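Local coordinates for manganese-binding protein (Chlamydia trachomatis, PDB 6NSI) that binds ferrous iron, and also manganese and nickel, as the solute-binding component of an ABC importer and delivers the metal to the membrane permease, at residues R148-S153 and S268-N273; L164-N169 and S255-D260; A170-T175 and S192-P197; V226-T231 and D235-I240. All coordinates share one frame; numbering follows the deposited sequence.

Contact 1: residues R148-S153 and S268-N273; sequences RWAARS and STFQHN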
loop_
_atom_site.group_PDB
_atom_site.type_symbol
_atom_site.label_atom_id
_atom_site.label_comp_id
_atom_site.label_asym_id
_atom_site.label_seq_id
_atom_site.Cartn_x
_atom_site.Cartn_y
_atom_site.Cartn_z
ATOM N N ARG A 148 -13.592 1.241 9.099
ATOM C CA ARG A 148 -14.781 2.066 9.289
ATOM C C ARG A 148 -14.401 3.515 9.549
ATOM O O ARG A 148 -15.017 4.437 8.994
ATOM C CB ARG A 148 -15.624 1.531 10.460
ATOM C CG ARG A 148 -16.477 0.310 10.143
ATOM C CD ARG A 148 -17.513 0.015 11.250
ATOM N NE ARG A 148 -16.899 -0.208 12.559
ATOM C CZ ARG A 148 -16.363 -1.363 12.961
ATOM N NH1 ARG A 148 -16.350 -2.421 12.154
ATOM N NH2 ARG A 148 -15.826 -1.458 14.175
ATOM N N TRP A 149 -13.410 3.735 10.423
ATOM C CA TRP A 149 -12.946 5.087 10.721
ATOM C C TRP A 149 -12.459 5.800 9.462
ATOM O O TRP A 149 -12.761 6.981 9.252
ATOM C CB TRP A 149 -11.827 5.040 11.764
ATOM C CG TRP A 149 -11.098 6.353 11.894
ATOM C CD1 TRP A 149 -11.514 7.463 12.581
ATOM C CD2 TRP A 149 -9.838 6.699 11.301
ATOM N NE1 TRP A 149 -10.583 8.468 12.468
ATOM C CE2 TRP A 149 -9.546 8.029 11.684
ATOM C CE3 TRP A 149 -8.925 6.009 10.491
ATOM C CZ2 TRP A 149 -8.377 8.694 11.276
ATOM C CZ3 TRP A 149 -7.759 6.658 10.094
ATOM C CH2 TRP A 149 -7.495 7.992 10.488
ATOM N N ALA A 150 -11.692 5.100 8.622
ATOM C CA ALA A 150 -11.184 5.708 7.388
ATOM C C ALA A 150 -12.329 6.078 6.453
ATOM O O ALA A 150 -12.397 7.204 5.943
ATOM C CB ALA A 150 -10.209 4.751 6.694
ATOM N N ALA A 151 -13.256 5.134 6.236
ATOM C CA ALA A 151 -14.361 5.382 5.321
ATOM C C ALA A 151 -15.198 6.559 5.797
ATOM O O ALA A 151 -15.588 7.415 4.999
ATOM C CB ALA A 151 -15.211 4.122 5.185
ATOM N N ARG A 152 -15.445 6.637 7.106
ATOM C CA ARG A 152 -16.233 7.737 7.647
ATOM C C ARG A 152 -15.496 9.064 7.517
ATOM O O ARG A 152 -16.091 10.072 7.107
ATOM C CB ARG A 152 -16.598 7.455 9.109
ATOM C CG ARG A 152 -17.769 6.475 9.289
ATOM C CD ARG A 152 -17.697 5.711 10.624
ATOM N NE ARG A 152 -16.835 6.398 11.594
ATOM C CZ ARG A 152 -16.061 5.793 12.503
ATOM N NH1 ARG A 152 -16.019 4.465 12.590
ATOM N NH2 ARG A 152 -15.313 6.528 13.326
ATOM N N SER A 153 -14.203 9.090 7.856
ATOM C CA SER A 153 -13.430 10.326 7.741
ATOM C C SER A 153 -13.324 10.774 6.290
ATOM O O SER A 153 -13.567 11.943 5.962
ATOM C CB SER A 153 -12.033 10.142 8.335
ATOM O OG SER A 153 -12.092 9.807 9.712
ATOM N N SER A 268 -0.177 3.106 12.190
ATOM C CA SER A 268 -0.105 4.553 12.341
ATOM C C SER A 268 0.106 5.245 10.997
ATOM O O SER A 268 -0.344 6.380 10.805
ATOM C CB SER A 268 1.021 4.919 13.314
ATOM O OG SER A 268 0.868 4.236 14.556
ATOM N N THR A 269 0.794 4.583 10.065
ATOM C CA THR A 269 1.022 5.158 8.740
ATOM C C THR A 269 -0.286 5.280 7.964
ATOM O O THR A 269 -0.565 6.324 7.358
ATOM C CB THR A 269 2.027 4.306 7.962
ATOM O OG1 THR A 269 3.279 4.294 8.657
ATOM C CG2 THR A 269 2.236 4.903 6.572
ATOM N N PHE A 270 -1.098 4.217 7.973
ATOM C CA PHE A 270 -2.435 4.277 7.387
ATOM C C PHE A 270 -3.239 5.423 7.992
ATOM O O PHE A 270 -3.866 6.215 7.271
ATOM C CB PHE A 270 -3.144 2.932 7.590
ATOM C CG PHE A 270 -4.571 2.910 7.093
ATOM C CD1 PHE A 270 -4.848 2.645 5.757
ATOM C CD2 PHE A 270 -5.638 3.131 7.974
ATOM C CE1 PHE A 270 -6.156 2.615 5.297
ATOM C CE2 PHE A 270 -6.959 3.097 7.525
ATOM C CZ PHE A 270 -7.219 2.841 6.184
ATOM N N GLN A 271 -3.212 5.544 9.324
ATOM C CA GLN A 271 -3.915 6.646 9.976
ATOM C C GLN A 271 -3.400 7.995 9.480
ATOM O O GLN A 271 -4.193 8.879 9.124
ATOM C CB GLN A 271 -3.774 6.544 11.492
ATOM C CG GLN A 271 -4.424 5.295 12.080
ATOM C CD GLN A 271 -4.252 5.184 13.594
ATOM O OE1 GLN A 271 -3.135 5.244 14.117
ATOM N NE2 GLN A 271 -5.368 5.019 14.303
ATOM N N HIS A 272 -2.070 8.168 9.444
ATOM C CA HIS A 272 -1.499 9.431 8.981
ATOM C C HIS A 272 -1.937 9.751 7.554
ATOM O O HIS A 272 -2.264 10.906 7.239
ATOM C CB HIS A 272 0.031 9.395 9.058
ATOM C CG HIS A 272 0.690 10.510 8.301
ATOM N ND1 HIS A 272 1.123 11.672 8.909
ATOM C CD2 HIS A 272 0.960 10.654 6.978
ATOM C CE1 HIS A 272 1.644 12.473 7.995
ATOM N NE2 HIS A 272 1.549 11.883 6.815
ATOM N N ASN A 273 -1.918 8.745 6.668
ATOM C CA ASN A 273 -2.332 8.966 5.286
ATOM C C ASN A 273 -3.780 9.430 5.224
ATOM O O ASN A 273 -4.114 10.351 4.471
ATOM C CB ASN A 273 -2.156 7.687 4.470
ATOM C CG ASN A 273 -0.714 7.465 4.019
ATOM O OD1 ASN A 273 0.126 8.372 4.071
ATOM N ND2 ASN A 273 -0.431 6.261 3.559
#
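W149 lays the benzo edge of its indole against the backbone of Q271 on the facing helix. CH2 of W149 approaches Q271 O, nearly in the ring plane, at 3.7 Å, while CZ3 of W149 lies 3.8 Å from Q271 CA and also brushes the start of that side chain at CG. The extended Q271 side chain then crosses the indole almost at right angles, its amide turned 72° from the ring. Beside this, A150 supplies its methyl: CB sits 3.6 Å from CZ of F270, whose ring approaches obliquely. With CG anti to the backbone N (chi1 177°), F270 sends its ring across the gap between the helices.

NE1 of W149 bonds to L286 O, which helps to fix the indole. S153 OG donates to W149 O over 2.9 Å, lies above one indole face near the rim, and also pairs with L286 N. The two bonds to L286 tie the end of the chain to this helix. The contact joins helix 129-154 to helix 266-280; the segment axes run nearly parallel (9°), with a closest approach of 10.9 Å. Y178 of helix 172-178 packs on A150 and F270 alike, which places the pair next to a third helix.

Contact 2: residues L164-N169 and S255-D260; sequences LVTGHN and SPLYSD. With FE (Fe (III) ion), chain B.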
loop_
_atom_site.group_PDB
_atom_site.type_symbol
_atom_site.label_atom_id
_atom_site.label_comp_id
_atom_site.label_asym_id
_atom_site.label_seq_id
_atom_site.Cartn_x
_atom_site.Cartn_y
_atom_site.Cartn_z
ATOM N N LEU A 164 -7.486 12.754 -6.206
ATOM C CA LEU A 164 -6.265 12.484 -5.452
ATOM C C LEU A 164 -5.060 12.465 -6.392
ATOM O O LEU A 164 -4.868 11.507 -7.154
ATOM C CB LEU A 164 -6.388 11.160 -4.693
ATOM C CG LEU A 164 -5.152 10.728 -3.894
ATOM C CD1 LEU A 164 -4.767 11.784 -2.849
ATOM C CD2 LEU A 164 -5.430 9.378 -3.262
ATOM N N VAL A 165 -4.238 13.509 -6.318
ATOM C CA VAL A 165 -3.057 13.639 -7.170
ATOM C C VAL A 165 -1.834 13.288 -6.329
ATOM O O VAL A 165 -1.520 13.987 -5.360
ATOM C CB VAL A 165 -2.936 15.056 -7.761
ATOM C CG1 VAL A 165 -1.685 15.154 -8.653
ATOM C CG2 VAL A 165 -4.199 15.435 -8.555
ATOM N N THR A 166 -1.136 12.216 -6.690
ATOM C CA THR A 166 0.014 11.754 -5.924
ATOM C C THR A 166 1.239 11.591 -6.818
ATOM O O THR A 166 1.189 11.811 -8.029
ATOM C CB THR A 166 -0.274 10.420 -5.233
ATOM O OG1 THR A 166 -0.421 9.405 -6.241
ATOM C CG2 THR A 166 -1.547 10.529 -4.386
ATOM N N GLY A 167 2.352 11.198 -6.179
ATOM C CA GLY A 167 3.613 11.070 -6.892
ATOM C C GLY A 167 3.613 9.926 -7.891
ATOM O O GLY A 167 3.978 10.115 -9.059
ATOM N N HIS A 168 3.262 8.710 -7.435
ATOM C CA HIS A 168 3.018 7.595 -8.345
ATOM C C HIS A 168 1.690 6.943 -7.994
ATOM O O HIS A 168 0.998 7.356 -7.060
ATOM C CB HIS A 168 4.188 6.583 -8.378
ATOM C CG HIS A 168 4.265 5.616 -7.226
ATOM N ND1 HIS A 168 4.496 6.012 -5.920
ATOM C CD2 HIS A 168 4.280 4.257 -7.213
ATOM C CE1 HIS A 168 4.590 4.940 -5.148
ATOM N NE2 HIS A 168 4.464 3.867 -5.906
ATOM N N ASN A 169 1.343 5.932 -8.789
ATOM C CA ASN A 169 0.040 5.266 -8.735
ATOM C C ASN A 169 0.067 4.169 -7.666
ATOM O O ASN A 169 0.085 2.974 -7.945
ATOM C CB ASN A 169 -0.320 4.712 -10.113
ATOM C CG ASN A 169 -1.712 4.135 -10.157
ATOM O OD1 ASN A 169 -2.527 4.393 -9.263
ATOM N ND2 ASN A 169 -1.995 3.328 -11.183
ATOM N N SER A 255 2.105 17.423 4.888
ATOM C CA SER A 255 2.852 16.216 5.228
ATOM C C SER A 255 2.895 15.252 4.051
ATOM O O SER A 255 1.931 15.161 3.287
ATOM C CB SER A 255 2.221 15.482 6.420
ATOM O OG SER A 255 1.774 16.386 7.412
ATOM N N PRO A 256 3.985 14.495 3.915
ATOM C CA PRO A 256 4.072 13.525 2.818
ATOM C C PRO A 256 3.203 12.313 3.106
ATOM O O PRO A 256 2.909 11.988 4.261
ATOM C CB PRO A 256 5.564 13.156 2.781
ATOM C CG PRO A 256 6.046 13.371 4.183
ATOM C CD PRO A 256 5.189 14.487 4.774
ATOM N N LEU A 257 2.764 11.659 2.033
ATOM C CA LEU A 257 2.088 10.384 2.177
ATOM C C LEU A 257 3.122 9.267 2.150
ATOM O O LEU A 257 4.230 9.429 1.645
ATOM C CB LEU A 257 1.062 10.190 1.061
ATOM C CG LEU A 257 -0.082 11.203 0.944
ATOM C CD1 LEU A 257 -0.945 10.821 -0.276
ATOM C CD2 LEU A 257 -0.940 11.179 2.205
ATOM N N TYR A 258 2.760 8.127 2.714
ATOM C CA TYR A 258 3.635 6.960 2.673
ATOM C C TYR A 258 2.998 5.938 1.747
ATOM O O TYR A 258 1.993 5.315 2.098
ATOM C CB TYR A 258 3.879 6.416 4.076
ATOM C CG TYR A 258 4.718 7.389 4.868
ATOM C CD1 TYR A 258 4.152 8.546 5.409
ATOM C CD2 TYR A 258 6.078 7.182 5.042
ATOM C CE1 TYR A 258 4.923 9.461 6.119
ATOM C CE2 TYR A 258 6.848 8.091 5.747
ATOM C CZ TYR A 258 6.267 9.225 6.282
ATOM O OH TYR A 258 7.045 10.129 6.987
ATOM N N SER A 259 3.578 5.791 0.557
ATOM C CA SER A 259 3.025 4.931 -0.480
ATOM C C SER A 259 3.579 3.508 -0.396
ATOM O O SER A 259 2.822 2.540 -0.284
ATOM C CB SER A 259 3.349 5.532 -1.851
ATOM O OG SER A 259 4.760 5.639 -1.988
ATOM N N ASP A 260 4.900 3.368 -0.472
ATOM C CA ASP A 260 5.539 2.070 -0.605
ATOM C C ASP A 260 6.236 1.638 0.676
ATOM O O ASP A 260 6.923 0.604 0.692
ATOM C CB ASP A 260 6.534 2.096 -1.764
ATOM C CG ASP A 260 5.856 2.121 -3.133
ATOM O OD1 ASP A 260 4.673 1.704 -3.262
ATOM O OD2 ASP A 260 6.529 2.553 -4.094
HETATM FE FE FE B . 4.594 1.703 -5.309
#
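The iron site of this family 9 bacterial solute-binding protein takes two of its four protein ligands from this contact, H168 and D260, each carried on a loop. NE2 of H168 binds the iron(III) at 2.2 Å. D260 is bidentate but uneven, with OD1 at 2.0 Å from the iron and OD2 at 2.4 Å. The two side chains reach the metal from opposite directions, and the carboxylate is turned 68° from the imidazole plane. H36 and H102 complete the protein ligands. NE2 of H168 and OD2 of D260 come within 3.0 Å of each other because both bind the metal, not through a hydrogen bond.

Second-shell groups help to position the ring. ND1 of H168 is bonded to E229 OE1, helping to fix its rotation and probably increasing the electron density it offers the iron. T166 holds the loop itself: its OG1 donates to H168 O over 2.6 Å, tilted out of the carbonyl plane, and its other branch, CG2, meets L257 CD1 at 4.2 Å, a loose apolar touch beside the loop. S259 shares E229 OE1 as a partner. Its OG, set between the backbone N and the carbonyl carbon (chi1 59°), comes to the imidazole edge, close to the ring plane and 3.2 Å from H168 CE1.

Contact 3: residues A170-T175 and S192-P197; sequences AFSYFT and SRCISP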
loop_
_atom_site.group_PDB
_atom_site.type_symbol
_atom_site.label_atom_id
_atom_site.label_comp_id
_atom_site.label_asym_id
_atom_site.label_seq_id
_atom_site.Cartn_x
_atom_site.Cartn_y
_atom_site.Cartn_z
ATOM N N ALA A 170 0.063 4.616 -6.412
ATOM C CA ALA A 170 0.048 3.727 -5.261
ATOM C C ALA A 170 -1.279 3.741 -4.514
ATOM O O ALA A 170 -1.450 2.948 -3.583
ATOM C CB ALA A 170 1.173 4.097 -4.280
ATOM N N PHE A 171 -2.221 4.605 -4.895
ATOM C CA PHE A 171 -3.460 4.765 -4.143
ATOM C C PHE A 171 -4.704 4.435 -4.972
ATOM O O PHE A 171 -5.806 4.911 -4.666
ATOM C CB PHE A 171 -3.535 6.178 -3.567
ATOM C CG PHE A 171 -2.387 6.501 -2.627
ATOM C CD1 PHE A 171 -1.226 7.101 -3.104
ATOM C CD2 PHE A 171 -2.469 6.184 -1.275
ATOM C CE1 PHE A 171 -0.168 7.395 -2.245
ATOM C CE2 PHE A 171 -1.414 6.472 -0.403
ATOM C CZ PHE A 171 -0.267 7.085 -0.885
ATOM N N SER A 172 -4.562 3.601 -6.007
ATOM C CA SER A 172 -5.747 3.235 -6.782
ATOM C C SER A 172 -6.748 2.435 -5.947
ATOM O O SER A 172 -7.962 2.669 -6.034
ATOM C CB SER A 172 -5.349 2.462 -8.042
ATOM O OG SER A 172 -4.864 3.353 -9.035
ATOM N N TYR A 173 -6.276 1.470 -5.148
ATOM C CA TYR A 173 -7.205 0.713 -4.302
ATOM C C TYR A 173 -7.863 1.613 -3.263
ATOM O O TYR A 173 -9.077 1.537 -3.032
ATOM C CB TYR A 173 -6.480 -0.446 -3.619
ATOM C CG TYR A 173 -6.021 -1.499 -4.596
ATOM C CD1 TYR A 173 -4.714 -1.503 -5.076
ATOM C CD2 TYR A 173 -6.890 -2.483 -5.039
ATOM C CE1 TYR A 173 -4.284 -2.467 -5.967
ATOM C CE2 TYR A 173 -6.480 -3.442 -5.938
ATOM C CZ TYR A 173 -5.176 -3.440 -6.398
ATOM O OH TYR A 173 -4.761 -4.402 -7.293
ATOM N N PHE A 174 -7.052 2.437 -2.596
ATOM C CA PHE A 174 -7.535 3.448 -1.665
ATOM C C PHE A 174 -8.643 4.290 -2.292
ATOM O O PHE A 174 -9.704 4.513 -1.690
ATOM C CB PHE A 174 -6.324 4.315 -1.260
ATOM C CG PHE A 174 -6.622 5.401 -0.266
ATOM C CD1 PHE A 174 -7.086 6.654 -0.686
ATOM C CD2 PHE A 174 -6.379 5.192 1.084
ATOM C CE1 PHE A 174 -7.339 7.649 0.225
ATOM C CE2 PHE A 174 -6.630 6.184 2.011
ATOM C CZ PHE A 174 -7.100 7.423 1.582
ATOM N N THR A 175 -8.391 4.785 -3.504
ATOM C CA THR A 175 -9.316 5.692 -4.171
ATOM C C THR A 175 -10.623 4.990 -4.525
ATOM O O THR A 175 -11.710 5.557 -4.365
ATOM C CB THR A 175 -8.656 6.231 -5.441
ATOM O OG1 THR A 175 -7.487 7.014 -5.100
ATOM C CG2 THR A 175 -9.656 7.053 -6.258
ATOM N N SER A 192 -11.451 8.178 -12.569
ATOM C CA SER A 192 -11.318 9.628 -12.714
ATOM C C SER A 192 -10.828 10.301 -11.431
ATOM O O SER A 192 -10.342 11.443 -11.480
ATOM C CB SER A 192 -12.661 10.231 -13.135
ATOM O OG SER A 192 -13.490 10.385 -11.990
ATOM N N ARG A 193 -10.916 9.620 -10.286
ATOM C CA ARG A 193 -10.647 10.247 -8.994
ATOM C C ARG A 193 -9.187 10.197 -8.531
ATOM O O ARG A 193 -8.879 10.741 -7.461
ATOM C CB ARG A 193 -11.550 9.614 -7.930
ATOM C CG ARG A 193 -13.013 9.519 -8.395
ATOM C CD ARG A 193 -13.968 9.634 -7.228
ATOM N NE ARG A 193 -14.104 11.052 -6.997
ATOM C CZ ARG A 193 -15.201 11.746 -7.239
ATOM N NH1 ARG A 193 -16.283 11.138 -7.668
ATOM N NH2 ARG A 193 -15.188 13.056 -7.040
ATOM N N CYS A 194 -8.271 9.586 -9.278
ATOM C CA CYS A 194 -6.864 9.654 -8.891
ATOM C C CYS A 194 -5.989 9.748 -10.139
ATOM O O CYS A 194 -6.344 9.241 -11.210
ATOM C CB CYS A 194 -6.454 8.439 -8.020
ATOM S SG CYS A 194 -6.682 6.785 -8.796
ATOM N N ILE A 195 -4.834 10.397 -9.994
ATOM C CA ILE A 195 -3.871 10.524 -11.095
ATOM C C ILE A 195 -2.487 10.756 -10.500
ATOM O O ILE A 195 -2.346 11.217 -9.363
ATOM C CB ILE A 195 -4.246 11.669 -12.079
ATOM C CG1 ILE A 195 -3.568 11.444 -13.443
ATOM C CG2 ILE A 195 -3.825 13.018 -11.511
ATOM C CD1 ILE A 195 -4.056 12.367 -14.536
ATOM N N SER A 196 -1.450 10.438 -11.280
ATOM C CA SER A 196 -0.072 10.617 -10.847
ATOM C C SER A 196 0.795 10.648 -12.090
ATOM O O SER A 196 0.467 9.984 -13.084
ATOM C CB SER A 196 0.377 9.492 -9.889
ATOM O OG SER A 196 0.282 8.215 -10.487
ATOM N N PRO A 197 1.873 11.433 -12.096
ATOM C CA PRO A 197 2.734 11.481 -13.296
ATOM C C PRO A 197 3.526 10.202 -13.492
ATOM O O PRO A 197 3.835 9.830 -14.628
ATOM C CB PRO A 197 3.641 12.689 -13.032
ATOM C CG PRO A 197 3.706 12.815 -11.542
ATOM C CD PRO A 197 2.369 12.279 -10.993
#
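T175 and C194 make the tight part of this contact, and S172 its looser margin. The T175 side chain presents both branches to the strand. OG1 of T175 lies 3.4 Å from C194 CB, and CG2 of T175 touches R193 CB at 3.6 Å. Placed between its backbone N and carbonyl carbon (chi1 59°), SG of C194 comes against the threonine too, 3.8 Å from T175 OG1. S172, itself buried, makes a looser touch, its OG 3.9 Å from C194 SG; C194 is the partly exposed member. R193 gives the contact little more than its CB; the rest of the chain bends off, its guanidinium paired with E184 in a salt bridge and its NE bonded to R162 O.

The two segments belong to a beta-alpha-beta crossover. Strand 164-165 is followed by helix 172-178, and the chain returns as strand 194-195, parallel to the first. F171 occupies the N-cap position of the helix, and its carbonyl oxygen receives two bonds from T175, one from N and one from OG1 at 2.7 Å, on opposite faces of the carbonyl plane. The hydroxyl comes from 36° above that plane. S172 OG likewise turns to N169 OD1. With both hydroxyls engaged on their own side, helix and strand meet across this surface by van der Waals contact of carbon, oxygen and sulfur rather than by hydrogen bonding.

Contact 4: residues V226-T231 and D235-I240; sequences VFLEDT and DALRKI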
loop_
_atom_site.group_PDB
_atom_site.type_symbol
_atom_site.label_atom_id
_atom_site.label_comp_id
_atom_site.label_asym_id
_atom_site.label_seq_id
_atom_site.Cartn_x
_atom_site.Cartn_y
_atom_site.Cartn_z
ATOM N N VAL A 226 -1.726 18.784 -4.125
ATOM C CA VAL A 226 -1.156 17.532 -4.599
ATOM C C VAL A 226 -0.291 16.962 -3.478
ATOM O O VAL A 226 0.180 17.687 -2.604
ATOM C CB VAL A 226 -0.338 17.747 -5.890
ATOM C CG1 VAL A 226 -1.199 18.435 -6.953
ATOM C CG2 VAL A 226 0.893 18.606 -5.596
ATOM N N PHE A 227 -0.056 15.653 -3.518
ATOM C CA PHE A 227 0.556 14.953 -2.393
ATOM C C PHE A 227 1.910 14.357 -2.776
ATOM O O PHE A 227 1.974 13.404 -3.558
ATOM C CB PHE A 227 -0.372 13.854 -1.876
ATOM C CG PHE A 227 -1.676 14.371 -1.323
ATOM C CD1 PHE A 227 -2.757 14.629 -2.173
ATOM C CD2 PHE A 227 -1.825 14.599 0.045
ATOM C CE1 PHE A 227 -3.978 15.089 -1.662
ATOM C CE2 PHE A 227 -3.062 15.072 0.571
ATOM C CZ PHE A 227 -4.120 15.315 -0.283
ATOM N N LEU A 228 2.969 14.867 -2.157
ATOM C CA LEU A 228 4.284 14.236 -2.197
ATOM C C LEU A 228 4.269 12.934 -1.419
ATOM O O LEU A 228 3.481 12.762 -0.490
ATOM C CB LEU A 228 5.334 15.159 -1.575
ATOM C CG LEU A 228 5.439 16.526 -2.249
ATOM C CD1 LEU A 228 6.208 17.490 -1.351
ATOM C CD2 LEU A 228 6.152 16.352 -3.560
ATOM N N GLU A 229 5.176 12.018 -1.790
ATOM C CA GLU A 229 5.356 10.757 -1.085
ATOM C C GLU A 229 6.771 10.664 -0.543
ATOM O O GLU A 229 7.737 11.052 -1.209
ATOM C CB GLU A 229 5.087 9.532 -1.978
ATOM C CG GLU A 229 3.697 9.518 -2.600
ATOM C CD GLU A 229 3.630 8.659 -3.853
ATOM O OE1 GLU A 229 4.446 7.710 -3.971
ATOM O OE2 GLU A 229 2.755 8.927 -4.712
ATOM N N ASP A 230 6.860 10.079 0.641
ATOM C CA ASP A 230 8.153 9.843 1.315
ATOM C C ASP A 230 8.954 8.943 0.390
ATOM O O ASP A 230 8.366 8.079 -0.222
ATOM C CB ASP A 230 7.952 9.092 2.624
ATOM C CG ASP A 230 9.194 9.039 3.488
ATOM O OD1 ASP A 230 9.595 10.068 3.954
ATOM O OD2 ASP A 230 9.730 7.977 3.652
ATOM N N THR A 231 10.219 9.278 0.167
ATOM C CA THR A 231 11.240 8.537 -0.631
ATOM C C THR A 231 11.039 8.589 -2.152
ATOM O O THR A 231 11.931 8.139 -2.827
ATOM C CB THR A 231 11.384 7.047 -0.289
ATOM O OG1 THR A 231 10.320 6.375 -0.950
ATOM C CG2 THR A 231 11.365 6.720 1.184
ATOM N N ASP A 235 10.663 15.789 -8.113
ATOM C CA ASP A 235 10.819 16.706 -9.245
ATOM C C ASP A 235 9.515 16.857 -10.031
ATOM O O ASP A 235 9.075 17.975 -10.304
ATOM C CB ASP A 235 11.948 16.231 -10.174
ATOM C CG ASP A 235 13.341 16.299 -9.524
ATOM O OD1 ASP A 235 13.477 16.830 -8.391
ATOM O OD2 ASP A 235 14.307 15.801 -10.156
ATOM N N ALA A 236 8.860 15.741 -10.372
ATOM C CA ALA A 236 7.707 15.806 -11.273
ATOM C C ALA A 236 6.551 16.602 -10.659
ATOM O O ALA A 236 5.977 17.490 -11.304
ATOM C CB ALA A 236 7.252 14.392 -11.643
ATOM N N LEU A 237 6.186 16.302 -9.413
ATOM C CA LEU A 237 5.100 17.058 -8.795
ATOM C C LEU A 237 5.490 18.521 -8.616
ATOM O O LEU A 237 4.649 19.412 -8.756
ATOM C CB LEU A 237 4.679 16.427 -7.454
ATOM C CG LEU A 237 3.713 15.228 -7.468
ATOM C CD1 LEU A 237 3.474 14.639 -6.041
ATOM C CD2 LEU A 237 2.375 15.531 -8.153
ATOM N N ARG A 238 6.765 18.800 -8.324
ATOM C CA ARG A 238 7.152 20.199 -8.180
ATOM C C ARG A 238 7.035 20.941 -9.508
ATOM O O ARG A 238 6.591 22.095 -9.530
ATOM C CB ARG A 238 8.558 20.320 -7.595
ATOM C CG ARG A 238 8.601 19.969 -6.109
ATOM C CD ARG A 238 9.540 20.882 -5.323
ATOM N NE ARG A 238 9.171 20.973 -3.908
ATOM C CZ ARG A 238 9.343 19.986 -3.033
ATOM N NH1 ARG A 238 9.885 18.842 -3.437
ATOM N NH2 ARG A 238 8.982 20.131 -1.757
ATOM N N LYS A 239 7.388 20.280 -10.625
ATOM C CA LYS A 239 7.194 20.866 -11.957
ATOM C C LYS A 239 5.721 21.052 -12.280
ATOM O O LYS A 239 5.328 22.084 -12.839
ATOM C CB LYS A 239 7.811 19.991 -13.053
ATOM C CG LYS A 239 9.297 19.779 -12.987
ATOM C CD LYS A 239 9.699 18.767 -14.062
ATOM C CE LYS A 239 11.198 18.441 -14.017
ATOM N NZ LYS A 239 12.005 19.554 -13.431
ATOM N N ILE A 240 4.903 20.038 -11.999
ATOM C CA ILE A 240 3.465 20.144 -12.241
ATOM C C ILE A 240 2.902 21.358 -11.520
ATOM O O ILE A 240 2.137 22.147 -12.095
ATOM C CB ILE A 240 2.761 18.841 -11.810
ATOM C CG1 ILE A 240 3.003 17.736 -12.836
ATOM C CG2 ILE A 240 1.256 19.052 -11.660
ATOM C CD1 ILE A 240 2.869 16.333 -12.258
#
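L237, L228 and V226 account for most of the surface buried here, and L237 is central among them. Its two methyls reach different parts of 226-231. CD1 of L237 presses on the backbone at F227 O, 3.2 Å away, and CD2 of L237 packs on V226 CB at 4.2 Å. L228 passes L237 in the opposite direction, bringing its CD2 to within 4.0 Å of L237 CD1. Its CG lies anti to its carbonyl carbon (chi1 -58°), an orientation that carries the branched end over to the helix.

This is the first half of a beta-alpha-beta unit within the lobe that provides H168 and D260: strand 225-226 runs into the loop, the chain turns into helix 235-242, and strand 251-252 follows. V226 makes backbone bonds to R251 and A253 of that return, and V165 of strand 164-165 also touches L237.

Toward solvent the packing becomes mixed. The second methyl of L228, CD1, meets R238 NH2 at 3.9 Å, with the two side chains crossing near a right angle. R238 is exposed, and its chain, bent at chi2, brings the guanidinium obliquely against this methyl, with L252 also touching the arginine.

How the contacts relate
Contacts 2, 3 and 4 cluster in one lobe of the protein, with centres 9 Å (2 and 3), 8 Å (2 and 4) and 14 Å (3 and 4) apart; contact 1 lies 15 to 22 Å from them. Along the chain, contact 1 spans all the others, contact 2 encloses contacts 3 and 4, and those two follow in series. Strand 164-165 of contact 2 pairs with strand 194-195 of contact 3. L257 N bonds to L228 O of contact 4, whose E229 bonds to H168 ND1. H272 and N273 on helix 266-280 bond to the backbone of 255-260 (P256 O and Y258 N). The two iron-carrying loops are thus braced by neighbouring parts of the lobe.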